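Local coordinates for protein (soluble lytic transglycosylase SLT70) (Escherichia coli, PDB 1QSA) that cleaves the glycosidic bonds between N-acetylmuramic acid and N-acetylglucosamine in peptidoglycan, forming a 1,6-anhydro bond in the muramic acid product, at residues I279-R293 / W307-W321. Numbering follows the deposited sequence.
Sequences IMRSQSTSLIERRVR and WLARLPMEAKEKDEW. With SO4 (sulfate ion), chain D.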
ATOM      1  N   ILE A 279     -24.154  12.014  13.662  1.00 21.22           N
ATOM      2  CA  ILE A 279     -24.004  11.643  12.256  1.00 20.31           C
ATOM      3  C   ILE A 279     -25.042  12.332  11.368  1.00 21.55           C
ATOM      4  O   ILE A 279     -24.742  12.684  10.229  1.00 20.32           O
ATOM      5  CB  ILE A 279     -24.004  10.110  12.050  1.00 19.76           C
ATOM      6  CG1 ILE A 279     -22.881   9.479  12.879  1.00 20.47           C
ATOM      7  CG2 ILE A 279     -23.735   9.778  10.579  1.00 20.24           C
ATOM      8  CD1 ILE A 279     -22.918   7.977  12.917  1.00 21.53           C
ATOM      9  N   MET A 280     -26.245  12.553  11.900  1.00 22.76           N
ATOM     10  CA  MET A 280     -27.305  13.237  11.152  1.00 25.50           C
ATOM     11  C   MET A 280     -26.896  14.674  10.815  1.00 25.89           C
ATOM     12  O   MET A 280     -27.303  15.218   9.790  1.00 25.78           O
ATOM     13  CB  MET A 280     -28.617  13.259  11.955  1.00 26.92           C
ATOM     14  CG  MET A 280     -29.383  11.939  11.963  1.00 30.49           C
ATOM     15  SD  MET A 280     -29.951  11.467  10.312  1.00 34.87           S
ATOM     16  CE  MET A 280     -31.338  12.597  10.082  1.00 35.68           C
ATOM     17  N   ARG A 281     -26.065  15.263  11.674  1.00 26.37           N
ATOM     18  CA  ARG A 281     -25.576  16.627  11.493  1.00 26.57           C
ATOM     19  C   ARG A 281     -24.209  16.690  10.806  1.00 26.22           C
ATOM     20  O   ARG A 281     -23.648  17.772  10.620  1.00 26.68           O
ATOM     21  CB  ARG A 281     -25.484  17.322  12.852  1.00 29.58           C
ATOM     22  CG  ARG A 281     -26.816  17.507  13.536  1.00 33.82           C
ATOM     23  CD  ARG A 281     -26.740  18.612  14.580  1.00 40.72           C
ATOM     24  NE  ARG A 281     -26.520  18.106  15.933  1.00 43.45           N
ATOM     25  CZ  ARG A 281     -26.372  18.884  17.001  1.00 46.31           C
ATOM     26  NH1 ARG A 281     -26.395  20.208  16.879  1.00 47.18           N
ATOM     27  NH2 ARG A 281     -26.183  18.340  18.194  1.00 48.24           N
ATOM     28  N   SER A 282     -23.682  15.533  10.424  1.00 24.87           N
ATOM     29  CA  SER A 282     -22.370  15.454   9.792  1.00 23.83           C
ATOM     30  C   SER A 282     -22.338  15.692   8.288  1.00 23.68           C
ATOM     31  O   SER A 282     -23.328  15.489   7.583  1.00 24.38           O
ATOM     32  CB  SER A 282     -21.724  14.100  10.099  1.00 23.24           C
ATOM     33  OG  SER A 282     -20.412  14.029   9.563  1.00 21.83           O
ATOM     34  N   GLN A 283     -21.176  16.135   7.816  1.00 23.62           N
ATOM     35  CA  GLN A 283     -20.930  16.376   6.401  1.00 23.23           C
ATOM     36  C   GLN A 283     -19.922  15.331   5.911  1.00 22.44           C
ATOM     37  O   GLN A 283     -19.562  15.302   4.729  1.00 23.26           O
ATOM     38  CB  GLN A 283     -20.335  17.780   6.186  1.00 27.81           C
ATOM     39  CG  GLN A 283     -21.194  18.940   6.685  1.00 33.78           C
ATOM     40  CD  GLN A 283     -22.562  18.954   6.050  1.00 37.94           C
ATOM     41  OE1 GLN A 283     -22.702  18.745   4.839  1.00 39.86           O
ATOM     42  NE2 GLN A 283     -23.590  19.186   6.864  1.00 41.22           N
ATOM     43  N   SER A 284     -19.463  14.479   6.828  1.00 19.95           N
ATOM     44  CA  SER A 284     -18.479  13.452   6.510  1.00 17.76           C
ATOM     45  C   SER A 284     -19.046  12.235   5.788  1.00 16.46           C
ATOM     46  O   SER A 284     -19.782  11.439   6.383  1.00 15.12           O
ATOM     47  CB  SER A 284     -17.762  12.998   7.790  1.00 18.04           C
ATOM     48  OG  SER A 284     -16.862  11.940   7.526  1.00 18.35           O
ATOM     49  N   THR A 285     -18.670  12.078   4.524  1.00 16.22           N
ATOM     50  CA  THR A 285     -19.105  10.937   3.733  1.00 16.54           C
ATOM     51  C   THR A 285     -18.637   9.607   4.336  1.00 16.48           C
ATOM     52  O   THR A 285     -19.422   8.664   4.461  1.00 15.98           O
ATOM     53  CB  THR A 285     -18.587  11.036   2.294  1.00 17.91           C
ATOM     54  OG1 THR A 285     -19.247  12.122   1.639  1.00 20.22           O
ATOM     55  CG2 THR A 285     -18.856   9.746   1.523  1.00 16.62           C
ATOM     56  N   SER A 286     -17.368   9.535   4.731  1.00 16.24           N
ATOM     57  CA  SER A 286     -16.842   8.291   5.290  1.00 16.22           C
ATOM     58  C   SER A 286     -17.544   7.890   6.590  1.00 15.65           C
ATOM     59  O   SER A 286     -17.776   6.710   6.809  1.00 14.55           O
ATOM     60  CB  SER A 286     -15.315   8.370   5.471  1.00 18.25           C
ATOM     61  OG  SER A 286     -14.973   9.426   6.344  1.00 20.95           O
ATOM     62  N   LEU A 287     -17.917   8.868   7.418  1.00 15.54           N
ATOM     63  CA  LEU A 287     -18.622   8.579   8.671  1.00 15.11           C
ATOM     64  C   LEU A 287     -20.023   8.017   8.391  1.00 15.10           C
ATOM     65  O   LEU A 287     -20.446   7.040   9.012  1.00 15.49           O
ATOM     66  CB  LEU A 287     -18.717   9.833   9.534  1.00 15.70           C
ATOM     67  CG  LEU A 287     -19.455   9.705  10.878  1.00 16.65           C
ATOM     68  CD1 LEU A 287     -18.845   8.601  11.764  1.00 18.12           C
ATOM     69  CD2 LEU A 287     -19.424  11.061  11.580  1.00 18.36           C
ATOM     70  N   ILE A 288     -20.734   8.634   7.447  1.00 14.20           N
ATOM     71  CA  ILE A 288     -22.074   8.173   7.072  1.00 14.34           C
ATOM     72  C   ILE A 288     -21.968   6.761   6.493  1.00 11.94           C
ATOM     73  O   ILE A 288     -22.789   5.907   6.807  1.00 12.49           O
ATOM     74  CB  ILE A 288     -22.737   9.134   6.047  1.00 13.52           C
ATOM     75  CG1 ILE A 288     -22.913  10.518   6.683  1.00 15.43           C
ATOM     76  CG2 ILE A 288     -24.092   8.570   5.598  1.00 13.85           C
ATOM     77  CD1 ILE A 288     -23.157  11.658   5.685  1.00 15.83           C
ATOM     78  N   GLU A 289     -20.943   6.508   5.674  1.00 12.30           N
ATOM     79  CA  GLU A 289     -20.745   5.172   5.103  1.00 12.86           C
ATOM     80  C   GLU A 289     -20.491   4.139   6.201  1.00 12.78           C
ATOM     81  O   GLU A 289     -20.967   2.993   6.117  1.00 11.79           O
ATOM     82  CB  GLU A 289     -19.584   5.172   4.103  1.00 13.06           C
ATOM     83  CG  GLU A 289     -19.940   5.876   2.790  1.00 12.93           C
ATOM     84  CD  GLU A 289     -18.774   5.960   1.830  1.00 17.01           C
ATOM     85  OE1 GLU A 289     -17.637   6.231   2.282  1.00 16.42           O
ATOM     86  OE2 GLU A 289     -18.989   5.747   0.621  1.00 16.86           O
ATOM     87  N   ARG A 290     -19.718   4.524   7.222  1.00 13.27           N
ATOM     88  CA  ARG A 290     -19.454   3.603   8.331  1.00 13.77           C
ATOM     89  C   ARG A 290     -20.779   3.271   9.044  1.00 14.32           C
ATOM     90  O   ARG A 290     -20.998   2.125   9.444  1.00 13.97           O
ATOM     91  CB  ARG A 290     -18.447   4.194   9.330  1.00 14.08           C
ATOM     92  CG  ARG A 290     -18.123   3.264  10.524  1.00 15.48           C
ATOM     93  CD  ARG A 290     -17.558   1.904  10.083  1.00 18.49           C
ATOM     94  NE  ARG A 290     -17.366   0.973  11.201  1.00 20.04           N
ATOM     95  CZ  ARG A 290     -18.268   0.081  11.606  1.00 19.54           C
ATOM     96  NH1 ARG A 290     -19.434  -0.020  10.985  1.00 17.26           N
ATOM     97  NH2 ARG A 290     -18.004  -0.726  12.630  1.00 21.39           N
ATOM     98  N   ARG A 291     -21.669   4.261   9.146  1.00 12.89           N
ATOM     99  CA  ARG A 291     -22.975   4.068   9.784  1.00 12.25           C
ATOM    100  C   ARG A 291     -23.861   3.155   8.930  1.00 12.35           C
ATOM    101  O   ARG A 291     -24.644   2.365   9.465  1.00 11.70           O
ATOM    102  CB  ARG A 291     -23.656   5.410  10.039  1.00 13.58           C
ATOM    103  CG  ARG A 291     -24.948   5.303  10.842  1.00 12.77           C
ATOM    104  CD  ARG A 291     -24.742   4.541  12.139  1.00 14.13           C
ATOM    105  NE  ARG A 291     -25.982   4.387  12.913  1.00 15.15           N
ATOM    106  CZ  ARG A 291     -26.857   3.402  12.738  1.00 16.47           C
ATOM    107  NH1 ARG A 291     -26.672   2.500  11.776  1.00 13.87           N
ATOM    108  NH2 ARG A 291     -27.947   3.350  13.500  1.00 17.89           N
ATOM    109  N   VAL A 292     -23.761   3.288   7.605  1.00 12.24           N
ATOM    110  CA  VAL A 292     -24.505   2.419   6.682  1.00 11.38           C
ATOM    111  C   VAL A 292     -24.011   0.984   6.895  1.00 12.60           C
ATOM    112  O   VAL A 292     -24.805   0.030   6.917  1.00 11.18           O
ATOM    113  CB  VAL A 292     -24.245   2.816   5.189  1.00 11.84           C
ATOM    114  CG1 VAL A 292     -24.755   1.742   4.240  1.00 12.05           C
ATOM    115  CG2 VAL A 292     -24.906   4.166   4.872  1.00 12.45           C
ATOM    116  N   ARG A 293     -22.699   0.828   7.046  1.00 10.69           N
ATOM    117  CA  ARG A 293     -22.129  -0.505   7.261  1.00 10.99           C
ATOM    118  C   ARG A 293     -22.592  -1.114   8.575  1.00 11.93           C
ATOM    119  O   ARG A 293     -22.802  -2.329   8.646  1.00 13.08           O
ATOM    120  CB  ARG A 293     -20.601  -0.487   7.147  1.00 10.64           C
ATOM    121  CG  ARG A 293     -20.136  -0.254   5.702  1.00  9.91           C
ATOM    122  CD  ARG A 293     -18.641  -0.455   5.493  1.00 10.12           C
ATOM    123  NE  ARG A 293     -18.335  -0.369   4.061  1.00 12.19           N
ATOM    124  CZ  ARG A 293     -17.933   0.739   3.433  1.00 14.19           C
ATOM    125  NH1 ARG A 293     -17.646   1.836   4.116  1.00 14.35           N
ATOM    126  NH2 ARG A 293     -17.728   0.721   2.121  1.00 14.75           N
ATOM    127  N   TRP A 307     -29.975   5.545   6.523  1.00 15.86           N
ATOM    128  CA  TRP A 307     -28.592   5.944   6.308  1.00 16.13           C
ATOM    129  C   TRP A 307     -28.104   5.997   4.853  1.00 16.32           C
ATOM    130  O   TRP A 307     -27.305   6.862   4.504  1.00 15.98           O
ATOM    131  CB  TRP A 307     -27.681   5.130   7.232  1.00 16.66           C
ATOM    132  CG  TRP A 307     -27.980   5.434   8.684  1.00 16.69           C
ATOM    133  CD1 TRP A 307     -28.605   4.614   9.578  1.00 17.63           C
ATOM    134  CD2 TRP A 307     -27.730   6.669   9.377  1.00 17.93           C
ATOM    135  NE1 TRP A 307     -28.768   5.262  10.783  1.00 20.59           N
ATOM    136  CE2 TRP A 307     -28.240   6.524  10.687  1.00 20.42           C
ATOM    137  CE3 TRP A 307     -27.126   7.886   9.017  1.00 19.96           C
ATOM    138  CZ2 TRP A 307     -28.165   7.547  11.640  1.00 20.87           C
ATOM    139  CZ3 TRP A 307     -27.050   8.903   9.962  1.00 19.96           C
ATOM    140  CH2 TRP A 307     -27.567   8.726  11.260  1.00 21.03           C
ATOM    141  N   LEU A 308     -28.600   5.107   3.995  1.00 16.58           N
ATOM    142  CA  LEU A 308     -28.204   5.141   2.583  1.00 18.32           C
ATOM    143  C   LEU A 308     -28.676   6.466   1.979  1.00 18.92           C
ATOM    144  O   LEU A 308     -27.998   7.057   1.133  1.00 19.04           O
ATOM    145  CB  LEU A 308     -28.849   3.998   1.806  1.00 19.38           C
ATOM    146  CG  LEU A 308     -28.026   2.923   1.082  1.00 23.25           C
ATOM    147  CD1 LEU A 308     -28.479   2.856  -0.356  1.00 20.84           C
ATOM    148  CD2 LEU A 308     -26.519   3.140   1.177  1.00 19.79           C
ATOM    149  N   ALA A 309     -29.841   6.932   2.430  1.00 18.24           N
ATOM    150  CA  ALA A 309     -30.406   8.185   1.941  1.00 18.57           C
ATOM    151  C   ALA A 309     -29.637   9.416   2.423  1.00 18.58           C
ATOM    152  O   ALA A 309     -29.734  10.483   1.810  1.00 21.50           O
ATOM    153  CB  ALA A 309     -31.893   8.285   2.343  1.00 18.58           C
ATOM    154  N   ARG A 310     -28.886   9.283   3.521  1.00 18.11           N
ATOM    155  CA  ARG A 310     -28.104  10.405   4.056  1.00 18.16           C
ATOM    156  C   ARG A 310     -26.783  10.615   3.310  1.00 19.02           C
ATOM    157  O   ARG A 310     -26.113  11.632   3.496  1.00 18.01           O
ATOM    158  CB  ARG A 310     -27.805  10.220   5.553  1.00 20.57           C
ATOM    159  CG  ARG A 310     -29.032  10.083   6.440  1.00 24.18           C
ATOM    160  CD  ARG A 310     -29.858  11.343   6.437  1.00 26.57           C
ATOM    161  NE  ARG A 310     -29.145  12.476   7.027  1.00 30.21           N
ATOM    162  CZ  ARG A 310     -29.679  13.685   7.180  1.00 33.19           C
ATOM    163  NH1 ARG A 310     -30.926  13.915   6.784  1.00 32.90           N
ATOM    164  NH2 ARG A 310     -28.971  14.667   7.724  1.00 32.82           N
ATOM    165  N   LEU A 311     -26.393   9.642   2.494  1.00 17.79           N
ATOM    166  CA  LEU A 311     -25.159   9.762   1.717  1.00 17.37           C
ATOM    167  C   LEU A 311     -25.287  10.878   0.691  1.00 19.30           C
ATOM    168  O   LEU A 311     -26.371  11.099   0.141  1.00 19.05           O
ATOM    169  CB  LEU A 311     -24.882   8.471   0.953  1.00 17.22           C
ATOM    170  CG  LEU A 311     -24.417   7.271   1.778  1.00 17.87           C
ATOM    171  CD1 LEU A 311     -24.500   6.019   0.937  1.00 18.87           C
ATOM    172  CD2 LEU A 311     -22.999   7.529   2.266  1.00 18.87           C
ATOM    173  N   PRO A 312     -24.209  11.651   0.482  1.00 19.45           N
ATOM    174  CA  PRO A 312     -24.339  12.706  -0.524  1.00 19.15           C
ATOM    175  C   PRO A 312     -24.460  12.035  -1.892  1.00 17.25           C
ATOM    176  O   PRO A 312     -24.064  10.881  -2.073  1.00 15.42           O
ATOM    177  CB  PRO A 312     -23.036  13.501  -0.377  1.00 20.65           C
ATOM    178  CG  PRO A 312     -22.086  12.551   0.238  1.00 21.24           C
ATOM    179  CD  PRO A 312     -22.929  11.758   1.209  1.00 20.72           C
ATOM    180  N   MET A 313     -25.069  12.746  -2.832  1.00 18.33           N
ATOM    181  CA  MET A 313     -25.297  12.247  -4.184  1.00 15.90           C
ATOM    182  C   MET A 313     -24.059  11.572  -4.786  1.00 16.16           C
ATOM    183  O   MET A 313     -24.147  10.489  -5.365  1.00 15.90           O
ATOM    184  CB  MET A 313     -25.751  13.427  -5.060  1.00 17.82           C
ATOM    185  CG  MET A 313     -26.039  13.083  -6.494  1.00 19.85           C
ATOM    186  SD  MET A 313     -26.208  14.628  -7.451  1.00 20.63           S
ATOM    187  CE  MET A 313     -24.476  15.035  -7.686  1.00 20.70           C
ATOM    188  N   GLU A 314     -22.902  12.198  -4.610  1.00 16.90           N
ATOM    189  CA  GLU A 314     -21.654  11.668  -5.146  1.00 18.49           C
ATOM    190  C   GLU A 314     -21.315  10.258  -4.639  1.00 19.14           C
ATOM    191  O   GLU A 314     -20.922   9.381  -5.418  1.00 18.50           O
ATOM    192  CB  GLU A 314     -20.511  12.639  -4.843  1.00 22.01           C
ATOM    193  CG  GLU A 314     -20.635  14.002  -5.560  1.00 25.24           C
ATOM    194  CD  GLU A 314     -21.571  15.013  -4.884  1.00 28.13           C
ATOM    195  OE1 GLU A 314     -22.080  14.770  -3.763  1.00 24.63           O
ATOM    196  OE2 GLU A 314     -21.784  16.091  -5.486  1.00 28.77           O
ATOM    197  N   ALA A 315     -21.494  10.031  -3.343  1.00 18.55           N
ATOM    198  CA  ALA A 315     -21.203   8.723  -2.763  1.00 17.87           C
ATOM    199  C   ALA A 315     -22.140   7.632  -3.288  1.00 18.50           C
ATOM    200  O   ALA A 315     -21.729   6.486  -3.451  1.00 17.97           O
ATOM    201  CB  ALA A 315     -21.272   8.801  -1.250  1.00 17.76           C
ATOM    202  N   LYS A 316     -23.373   8.009  -3.620  1.00 17.31           N
ATOM    203  CA  LYS A 316     -24.371   7.067  -4.117  1.00 18.49           C
ATOM    204  C   LYS A 316     -24.032   6.465  -5.478  1.00 19.27           C
ATOM    205  O   LYS A 316     -24.683   5.511  -5.919  1.00 20.16           O
ATOM    206  CB  LYS A 316     -25.757   7.719  -4.146  1.00 18.83           C
ATOM    207  CG  LYS A 316     -26.305   8.038  -2.775  1.00 20.74           C
ATOM    208  CD  LYS A 316     -27.690   8.666  -2.897  1.00 25.20           C
ATOM    209  CE  LYS A 316     -28.227   9.119  -1.556  1.00 26.55           C
ATOM    210  NZ  LYS A 316     -29.569   9.763  -1.706  1.00 32.03           N
ATOM    211  N   GLU A 317     -23.015   7.028  -6.129  1.00 19.30           N
ATOM    212  CA  GLU A 317     -22.533   6.548  -7.432  1.00 20.49           C
ATOM    213  C   GLU A 317     -21.719   5.257  -7.272  1.00 17.70           C
ATOM    214  O   GLU A 317     -21.520   4.516  -8.234  1.00 17.52           O
ATOM    215  CB  GLU A 317     -21.589   7.581  -8.069  1.00 23.11           C
ATOM    216  CG  GLU A 317     -22.136   9.001  -8.198  1.00 28.49           C
ATOM    217  CD  GLU A 317     -23.054   9.196  -9.392  1.00 31.66           C
ATOM    218  OE1 GLU A 317     -23.244   8.247 -10.188  1.00 33.65           O
ATOM    219  OE2 GLU A 317     -23.576  10.320  -9.538  1.00 30.76           O
ATOM    220  N   LYS A 318     -21.212   5.012  -6.068  1.00 16.70           N
ATOM    221  CA  LYS A 318     -20.374   3.830  -5.834  1.00 15.88           C
ATOM    222  C   LYS A 318     -21.112   2.503  -6.021  1.00 15.18           C
ATOM    223  O   LYS A 318     -22.295   2.383  -5.670  1.00 13.49           O
ATOM    224  CB  LYS A 318     -19.732   3.896  -4.446  1.00 15.14           C
ATOM    225  CG  LYS A 318     -18.827   5.111  -4.236  1.00 17.34           C
ATOM    226  CD  LYS A 318     -18.299   5.156  -2.805  1.00 16.07           C
ATOM    227  CE  LYS A 318     -17.466   6.397  -2.553  1.00 16.50           C
ATOM    228  NZ  LYS A 318     -16.981   6.490  -1.131  1.00 18.49           N
ATOM    229  N   ASP A 319     -20.405   1.516  -6.580  1.00 14.61           N
ATOM    230  CA  ASP A 319     -20.957   0.183  -6.831  1.00 14.49           C
ATOM    231  C   ASP A 319     -21.746  -0.356  -5.645  1.00 14.57           C
ATOM    232  O   ASP A 319     -22.883  -0.796  -5.798  1.00 14.84           O
ATOM    233  CB  ASP A 319     -19.839  -0.835  -7.088  1.00 17.71           C
ATOM    234  CG  ASP A 319     -19.259  -0.742  -8.479  1.00 20.86           C
ATOM    235  OD1 ASP A 319     -19.671   0.137  -9.270  1.00 19.82           O
ATOM    236  OD2 ASP A 319     -18.383  -1.579  -8.779  1.00 21.81           O
ATOM    237  N   GLU A 320     -21.107  -0.372  -4.479  1.00 13.56           N
ATOM    238  CA  GLU A 320     -21.750  -0.892  -3.279  1.00 14.32           C
ATOM    239  C   GLU A 320     -23.085  -0.239  -2.939  1.00 14.29           C
ATOM    240  O   GLU A 320     -24.057  -0.939  -2.636  1.00 13.25           O
ATOM    241  CB  GLU A 320     -20.812  -0.833  -2.059  1.00 15.10           C
ATOM    242  CG  GLU A 320     -20.300   0.565  -1.670  1.00 15.83           C
ATOM    243  CD  GLU A 320     -18.927   0.868  -2.211  1.00 17.75           C
ATOM    244  OE1 GLU A 320     -18.617   0.445  -3.346  1.00 18.56           O
ATOM    245  OE2 GLU A 320     -18.161   1.575  -1.523  1.00 17.41           O
ATOM    246  N   TRP A 321     -23.153   1.088  -3.037  1.00 13.58           N
ATOM    247  CA  TRP A 321     -24.380   1.785  -2.678  1.00 12.78           C
ATOM    248  C   TRP A 321     -25.469   1.634  -3.730  1.00 13.39           C
ATOM    249  O   TRP A 321     -26.658   1.699  -3.408  1.00 12.54           O
ATOM    250  CB  TRP A 321     -24.099   3.233  -2.295  1.00 12.63           C
ATOM    251  CG  TRP A 321     -23.007   3.362  -1.244  1.00 12.93           C
ATOM    252  CD1 TRP A 321     -22.052   4.331  -1.192  1.00 13.25           C
ATOM    253  CD2 TRP A 321     -22.731   2.468  -0.137  1.00 13.75           C
ATOM    254  NE1 TRP A 321     -21.193   4.102  -0.138  1.00 13.00           N
ATOM    255  CE2 TRP A 321     -21.587   2.969   0.528  1.00 15.16           C
ATOM    256  CE3 TRP A 321     -23.331   1.290   0.345  1.00 14.17           C
ATOM    257  CZ2 TRP A 321     -21.022   2.336   1.654  1.00 14.90           C
ATOM    258  CZ3 TRP A 321     -22.767   0.657   1.468  1.00 12.05           C
ATOM    259  CH2 TRP A 321     -21.623   1.187   2.107  1.00 12.32           C
TER
HETATM  260  S   SO4 D 703     -14.950  12.762   4.479  1.00 34.28           S
HETATM  261  O1  SO4 D 703     -15.118  11.335   4.163  1.00 32.42           O
HETATM  262  O2  SO4 D 703     -16.058  13.529   3.858  1.00 35.40           O
HETATM  263  O3  SO4 D 703     -14.945  12.981   5.936  1.00 32.04           O
HETATM  264  O4  SO4 D 703     -13.664  13.232   3.928  1.00 36.64           O
HETATM  265  O   HOH W   1     -26.297  12.764   7.895  1.00 26.24           O
HETATM  266  O   HOH W   2     -17.523   3.182   0.520  1.00 23.59           O
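W307 and R291 illustrate how an arginine can pack flat on an aromatic ring while its charge is paired elsewhere. With CG anti to the backbone N (chi1 -173°) and a bend at the next torsion, R291 lays CG over the indole face, 3.5 Å from the five-membered-ring centroid of W307, a CH-pi contact; its guanidinium turns a face to W307 NE1, 3.3 Å from R291 CZ, and pairs with D276. I279, M280 and V292 complete the socket for this knob, I279 CG2 reaching W307 CZ3 at 3.5 Å. Replacing W307 by alanine would probably open a gap between I279, M280 and R291 and deprive R291 CG of its aromatic platform. V292 and I288 continue the close packing onto L308 and L311. The M280-R310 margin is looser: M280 CE sits over the guanidinium face of the solvent-exposed R310, whose NH2 makes a weak bond to M280 O, and a water links R310 NE to I279 O. Beyond L311, E289 OE2 accepts a nearly straight bond from W321 NE1 (2.9 Å, 177°) and, through its syn lone pair, a salt bridge from K318 NZ (2.8 Å). Thus four successive helices of the alpha-superhelix meet through an apolar seam closed by a buried carboxylate, whose negative charge the lysine and indole N-H probably stabilise.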